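Local coordinates for protein tannase (Lactobacillus plantarum, PDB 3WA7) that hydrolyses the galloyl ester bonds of tannins, as a tannase of the alpha/beta-hydrolase family, at residues N94-Y106 / D454-G466. Sequence-based numbering, arbitrary orientation.
Sequences NAGTIQQALKRGY and DYDLGDLFSWIDG
Phe-461 reaches from helix 457-466 onto helix 95-103, where its CZ lies 4.0 Å from Ala-101 CB and its CE1 3.6 Å from Gln-100 CB. Tyr-106, just past the Schellman turn at Gly-105, points its edge at one face of that ring in a T-shaped stack, centroids 5.1 Å apart and planes at 78°; its CE1 sits over the rim of the phenyl ring. Tyr-106 OH donates to Asp-465 OD1 (2.8 Å), approaching from above the carboxylate plane, while Ile-464 CG2 packs near Tyr-106 CZ.

Arg-104 carries its CG anti to the backbone N (chi1 -166°) and bends at chi2, which lays the guanidinium over Phe-461 CB. Arg-104 grips Asp-465 side-on, with Arg-104 NE (2.8 Å) and NH2 (3.0 Å) both donating to Asp-465 OD2, and a water links Arg-104 NH2 to Gly-458 O. Tyr-62 OH also bonds OD1 and Asn-60 ND2 bonds OD2, so five hydrogen bonds reach this carboxylate, which probably stays ionised.

At the other end Thr-97 OG1 donates to Asp-454 OD2 (2.6 Å) on its anti side, beside the methyls of Leu-457; Asn-160 binds OD1. The helices, crossing at -44°, belong to an alpha/beta-hydrolase fold: helix 457-468, the last of the chain, follows the loop that carries His-451 of a probable Ser-163/His-451/Asp-419 catalytic triad.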
loop_
_atom_site.group_PDB
_atom_site.type_symbol
_atom_site.label_atom_id
_atom_site.label_comp_id
_atom_site.label_asym_id
_atom_site.label_seq_id
_atom_site.Cartn_x
_atom_site.Cartn_y
_atom_site.Cartn_z
ATOM N N ASN A 94 -9.727 2.451 9.645
ATOM C CA ASN A 94 -9.935 3.562 8.730
ATOM C C ASN A 94 -11.446 3.791 8.738
ATOM O O ASN A 94 -12.052 4.102 7.714
ATOM C CB ASN A 94 -9.458 3.202 7.319
ATOM C CG ASN A 94 -7.965 2.914 7.258
ATOM O OD1 ASN A 94 -7.138 3.795 7.495
ATOM N ND2 ASN A 94 -7.613 1.673 6.936
ATOM N N ALA A 95 -12.042 3.624 9.918
ATOM C CA ALA A 95 -13.482 3.786 10.099
ATOM C C ALA A 95 -14.018 5.092 9.521
ATOM O O ALA A 95 -15.085 5.111 8.910
ATOM C CB ALA A 95 -13.836 3.695 11.582
ATOM N N GLY A 96 -13.280 6.180 9.726
ATOM C CA GLY A 96 -13.707 7.473 9.222
ATOM C C GLY A 96 -13.874 7.466 7.717
ATOM O O GLY A 96 -14.792 8.078 7.175
ATOM N N THR A 97 -12.977 6.769 7.033
ATOM C CA THR A 97 -13.047 6.682 5.585
ATOM C C THR A 97 -14.301 5.922 5.169
ATOM O O THR A 97 -14.972 6.302 4.212
ATOM C CB THR A 97 -11.805 5.979 5.024
ATOM O OG1 THR A 97 -10.647 6.756 5.346
ATOM C CG2 THR A 97 -11.910 5.821 3.512
ATOM N N ILE A 98 -14.622 4.851 5.891
ATOM C CA ILE A 98 -15.816 4.077 5.567
ATOM C C ILE A 98 -17.054 4.945 5.787
ATOM O O ILE A 98 -17.992 4.919 4.993
ATOM C CB ILE A 98 -15.915 2.800 6.435
ATOM C CG1 ILE A 98 -14.723 1.883 6.138
ATOM C CG2 ILE A 98 -17.224 2.071 6.140
ATOM C CD1 ILE A 98 -14.709 0.593 6.951
ATOM N N GLN A 99 -17.055 5.718 6.869
ATOM C CA GLN A 99 -18.178 6.599 7.156
ATOM C C GLN A 99 -18.406 7.551 5.982
ATOM O O GLN A 99 -19.523 7.681 5.477
ATOM C CB GLN A 99 -17.907 7.404 8.427
ATOM C CG GLN A 99 -17.955 6.584 9.704
ATOM C CD GLN A 99 -17.584 7.402 10.925
ATOM O OE1 GLN A 99 -17.559 8.632 10.875
ATOM N NE2 GLN A 99 -17.300 6.724 12.033
ATOM N N GLN A 100 -17.337 8.211 5.550
ATOM C CA GLN A 100 -17.419 9.155 4.441
ATOM C C GLN A 100 -17.778 8.474 3.125
ATOM O O GLN A 100 -18.466 9.051 2.281
ATOM C CB GLN A 100 -16.089 9.902 4.294
ATOM C CG GLN A 100 -15.770 10.838 5.454
ATOM C CD GLN A 100 -16.841 11.888 5.665
ATOM O OE1 GLN A 100 -17.304 12.518 4.714
ATOM N NE2 GLN A 100 -17.236 12.090 6.919
ATOM N N ALA A 101 -17.309 7.243 2.953
ATOM C CA ALA A 101 -17.585 6.487 1.736
ATOM C C ALA A 101 -19.078 6.177 1.629
ATOM O O ALA A 101 -19.667 6.282 0.556
ATOM C CB ALA A 101 -16.776 5.190 1.732
ATOM N N LEU A 102 -19.684 5.798 2.747
ATOM C CA LEU A 102 -21.109 5.485 2.772
ATOM C C LEU A 102 -21.910 6.739 2.445
ATOM O O LEU A 102 -22.889 6.693 1.699
ATOM C CB LEU A 102 -21.501 4.950 4.152
ATOM C CG LEU A 102 -20.951 3.554 4.455
ATOM C CD1 LEU A 102 -21.173 3.208 5.922
ATOM C CD2 LEU A 102 -21.629 2.539 3.539
ATOM N N LYS A 103 -21.476 7.860 3.010
ATOM C CA LYS A 103 -22.122 9.147 2.783
ATOM C C LYS A 103 -22.023 9.522 1.302
ATOM O O LYS A 103 -22.919 10.164 0.746
ATOM C CB LYS A 103 -21.441 10.218 3.648
ATOM C CG LYS A 103 -22.048 11.610 3.542
ATOM C CD LYS A 103 -21.378 12.561 4.522
ATOM C CE LYS A 103 -21.987 13.955 4.464
ATOM N NZ LYS A 103 -21.799 14.583 3.126
ATOM N N ARG A 104 -20.932 9.099 0.668
ATOM C CA ARG A 104 -20.678 9.379 -0.743
ATOM C C ARG A 104 -21.432 8.428 -1.678
ATOM O O ARG A 104 -21.414 8.606 -2.896
ATOM C CB ARG A 104 -19.178 9.279 -1.023
ATOM C CG ARG A 104 -18.737 9.867 -2.349
ATOM C CD ARG A 104 -18.625 11.383 -2.266
ATOM N NE ARG A 104 -17.941 11.935 -3.431
ATOM C CZ ARG A 104 -17.249 13.069 -3.422
ATOM N NH1 ARG A 104 -17.147 13.779 -2.306
ATOM N NH2 ARG A 104 -16.649 13.490 -4.527
ATOM N N GLY A 105 -22.082 7.417 -1.108
ATOM C CA GLY A 105 -22.841 6.474 -1.912
ATOM C C GLY A 105 -22.109 5.204 -2.308
ATOM O O GLY A 105 -22.592 4.440 -3.145
ATOM N N TYR A 106 -20.945 4.966 -1.716
ATOM C CA TYR A 106 -20.180 3.762 -2.039
ATOM C C TYR A 106 -20.577 2.594 -1.152
ATOM O O TYR A 106 -20.920 2.778 0.017
ATOM C CB TYR A 106 -18.681 3.984 -1.822
ATOM C CG TYR A 106 -18.070 5.153 -2.554
ATOM C CD1 TYR A 106 -16.852 5.684 -2.134
ATOM C CD2 TYR A 106 -18.698 5.734 -3.656
ATOM C CE1 TYR A 106 -16.273 6.764 -2.784
ATOM C CE2 TYR A 106 -18.125 6.820 -4.317
ATOM C CZ TYR A 106 -16.914 7.329 -3.872
ATOM O OH TYR A 106 -16.338 8.407 -4.505
ATOM N N ASP A 454 -5.280 8.027 3.677
ATOM C CA ASP A 454 -6.656 8.506 3.826
ATOM C C ASP A 454 -6.776 9.931 4.375
ATOM O O ASP A 454 -7.742 10.251 5.066
ATOM C CB ASP A 454 -7.436 7.550 4.738
ATOM C CG ASP A 454 -7.636 6.172 4.120
ATOM O OD1 ASP A 454 -6.853 5.791 3.227
ATOM O OD2 ASP A 454 -8.573 5.459 4.542
ATOM N N TYR A 455 -5.811 10.787 4.054
ATOM C CA TYR A 455 -5.821 12.167 4.542
ATOM C C TYR A 455 -6.367 13.172 3.529
ATOM O O TYR A 455 -6.428 14.371 3.808
ATOM C CB TYR A 455 -4.397 12.569 4.943
ATOM C CG TYR A 455 -3.361 12.171 3.916
ATOM C CD1 TYR A 455 -3.289 12.814 2.683
ATOM C CD2 TYR A 455 -2.488 11.108 4.155
ATOM C CE1 TYR A 455 -2.382 12.413 1.709
ATOM C CE2 TYR A 455 -1.574 10.697 3.187
ATOM C CZ TYR A 455 -1.529 11.354 1.966
ATOM O OH TYR A 455 -0.647 10.938 0.995
ATOM N N ASP A 456 -6.774 12.676 2.365
ATOM C CA ASP A 456 -7.285 13.521 1.287
ATOM C C ASP A 456 -8.556 12.934 0.682
ATOM O O ASP A 456 -8.688 12.871 -0.540
ATOM C CB ASP A 456 -6.223 13.615 0.194
ATOM C CG ASP A 456 -5.793 12.245 -0.300
ATOM O OD1 ASP A 456 -6.276 11.244 0.270
ATOM O OD2 ASP A 456 -4.978 12.160 -1.242
ATOM N N LEU A 457 -9.493 12.514 1.525
ATOM C CA LEU A 457 -10.721 11.898 1.036
ATOM C C LEU A 457 -11.502 12.711 0.004
ATOM O O LEU A 457 -12.125 12.139 -0.894
ATOM C CB LEU A 457 -11.622 11.524 2.219
ATOM C CG LEU A 457 -10.962 10.566 3.220
ATOM C CD1 LEU A 457 -11.987 10.134 4.262
ATOM C CD2 LEU A 457 -10.396 9.350 2.491
ATOM N N GLY A 458 -11.473 14.036 0.122
ATOM C CA GLY A 458 -12.183 14.867 -0.836
ATOM C C GLY A 458 -11.675 14.633 -2.249
ATOM O O GLY A 458 -12.460 14.503 -3.194
ATOM N N ASP A 459 -10.353 14.567 -2.393
ATOM C CA ASP A 459 -9.742 14.342 -3.698
ATOM C C ASP A 459 -9.879 12.876 -4.122
ATOM O O ASP A 459 -10.103 12.587 -5.294
ATOM C CB ASP A 459 -8.259 14.724 -3.674
ATOM C CG ASP A 459 -8.039 16.219 -3.532
ATOM O OD1 ASP A 459 -6.866 16.639 -3.439
ATOM O OD2 ASP A 459 -9.030 16.977 -3.520
ATOM N N LEU A 460 -9.740 11.954 -3.172
ATOM C CA LEU A 460 -9.867 10.534 -3.489
ATOM C C LEU A 460 -11.256 10.229 -4.036
ATOM O O LEU A 460 -11.390 9.575 -5.063
ATOM C CB LEU A 460 -9.614 9.668 -2.252
ATOM C CG LEU A 460 -9.896 8.167 -2.421
ATOM C CD1 LEU A 460 -8.997 7.582 -3.505
ATOM C CD2 LEU A 460 -9.675 7.450 -1.097
ATOM N N PHE A 461 -12.289 10.709 -3.349
ATOM C CA PHE A 461 -13.661 10.466 -3.783
ATOM C C PHE A 461 -13.975 11.198 -5.092
ATOM O O PHE A 461 -14.794 10.736 -5.889
ATOM C CB PHE A 461 -14.648 10.881 -2.683
ATOM C CG PHE A 461 -14.592 10.014 -1.443
ATOM C CD1 PHE A 461 -15.368 10.327 -0.329
ATOM C CD2 PHE A 461 -13.767 8.892 -1.385
ATOM C CE1 PHE A 461 -15.323 9.537 0.824
ATOM C CE2 PHE A 461 -13.716 8.094 -0.234
ATOM C CZ PHE A 461 -14.496 8.419 0.870
ATOM N N SER A 462 -13.320 12.333 -5.315
ATOM C CA SER A 462 -13.527 13.087 -6.549
ATOM C C SER A 462 -12.966 12.262 -7.706
ATOM O O SER A 462 -13.554 12.205 -8.790
ATOM C CB SER A 462 -12.814 14.440 -6.480
ATOM O OG SER A 462 -12.934 15.137 -7.708
ATOM N N TRP A 463 -11.823 11.623 -7.465
ATOM C CA TRP A 463 -11.180 10.777 -8.470
ATOM C C TRP A 463 -12.079 9.576 -8.761
ATOM O O TRP A 463 -12.309 9.227 -9.918
ATOM C CB TRP A 463 -9.817 10.300 -7.957
ATOM C CG TRP A 463 -9.113 9.305 -8.845
ATOM C CD1 TRP A 463 -8.516 9.551 -10.050
ATOM C CD2 TRP A 463 -8.914 7.911 -8.576
ATOM N NE1 TRP A 463 -7.955 8.396 -10.547
ATOM C CE2 TRP A 463 -8.185 7.375 -9.663
ATOM C CE3 TRP A 463 -9.281 7.062 -7.523
ATOM C CZ2 TRP A 463 -7.814 6.023 -9.725
ATOM C CZ3 TRP A 463 -8.911 5.718 -7.585
ATOM C CH2 TRP A 463 -8.184 5.215 -8.681
ATOM N N ILE A 464 -12.591 8.943 -7.709
ATOM C CA ILE A 464 -13.464 7.790 -7.889
ATOM C C ILE A 464 -14.716 8.161 -8.690
ATOM O O ILE A 464 -15.067 7.479 -9.654
ATOM C CB ILE A 464 -13.882 7.186 -6.525
ATOM C CG1 ILE A 464 -12.659 6.547 -5.852
ATOM C CG2 ILE A 464 -14.993 6.155 -6.723
ATOM C CD1 ILE A 464 -12.947 5.917 -4.503
ATOM N N ASP A 465 -15.382 9.244 -8.302
ATOM C CA ASP A 465 -16.585 9.674 -9.008
ATOM C C ASP A 465 -16.278 10.024 -10.461
ATOM O O ASP A 465 -17.104 9.809 -11.347
ATOM C CB ASP A 465 -17.224 10.878 -8.308
ATOM C CG ASP A 465 -17.793 10.523 -6.946
ATOM O OD1 ASP A 465 -17.916 9.318 -6.646
ATOM O OD2 ASP A 465 -18.130 11.450 -6.182
ATOM N N GLY A 466 -15.087 10.560 -10.702
ATOM C CA GLY A 466 -14.701 10.907 -12.058
ATOM C C GLY A 466 -14.621 9.662 -12.927
ATOM O O GLY A 466 -15.040 9.673 -14.085
HETATM O O HOH W 1 -15.027 15.671 -3.290
#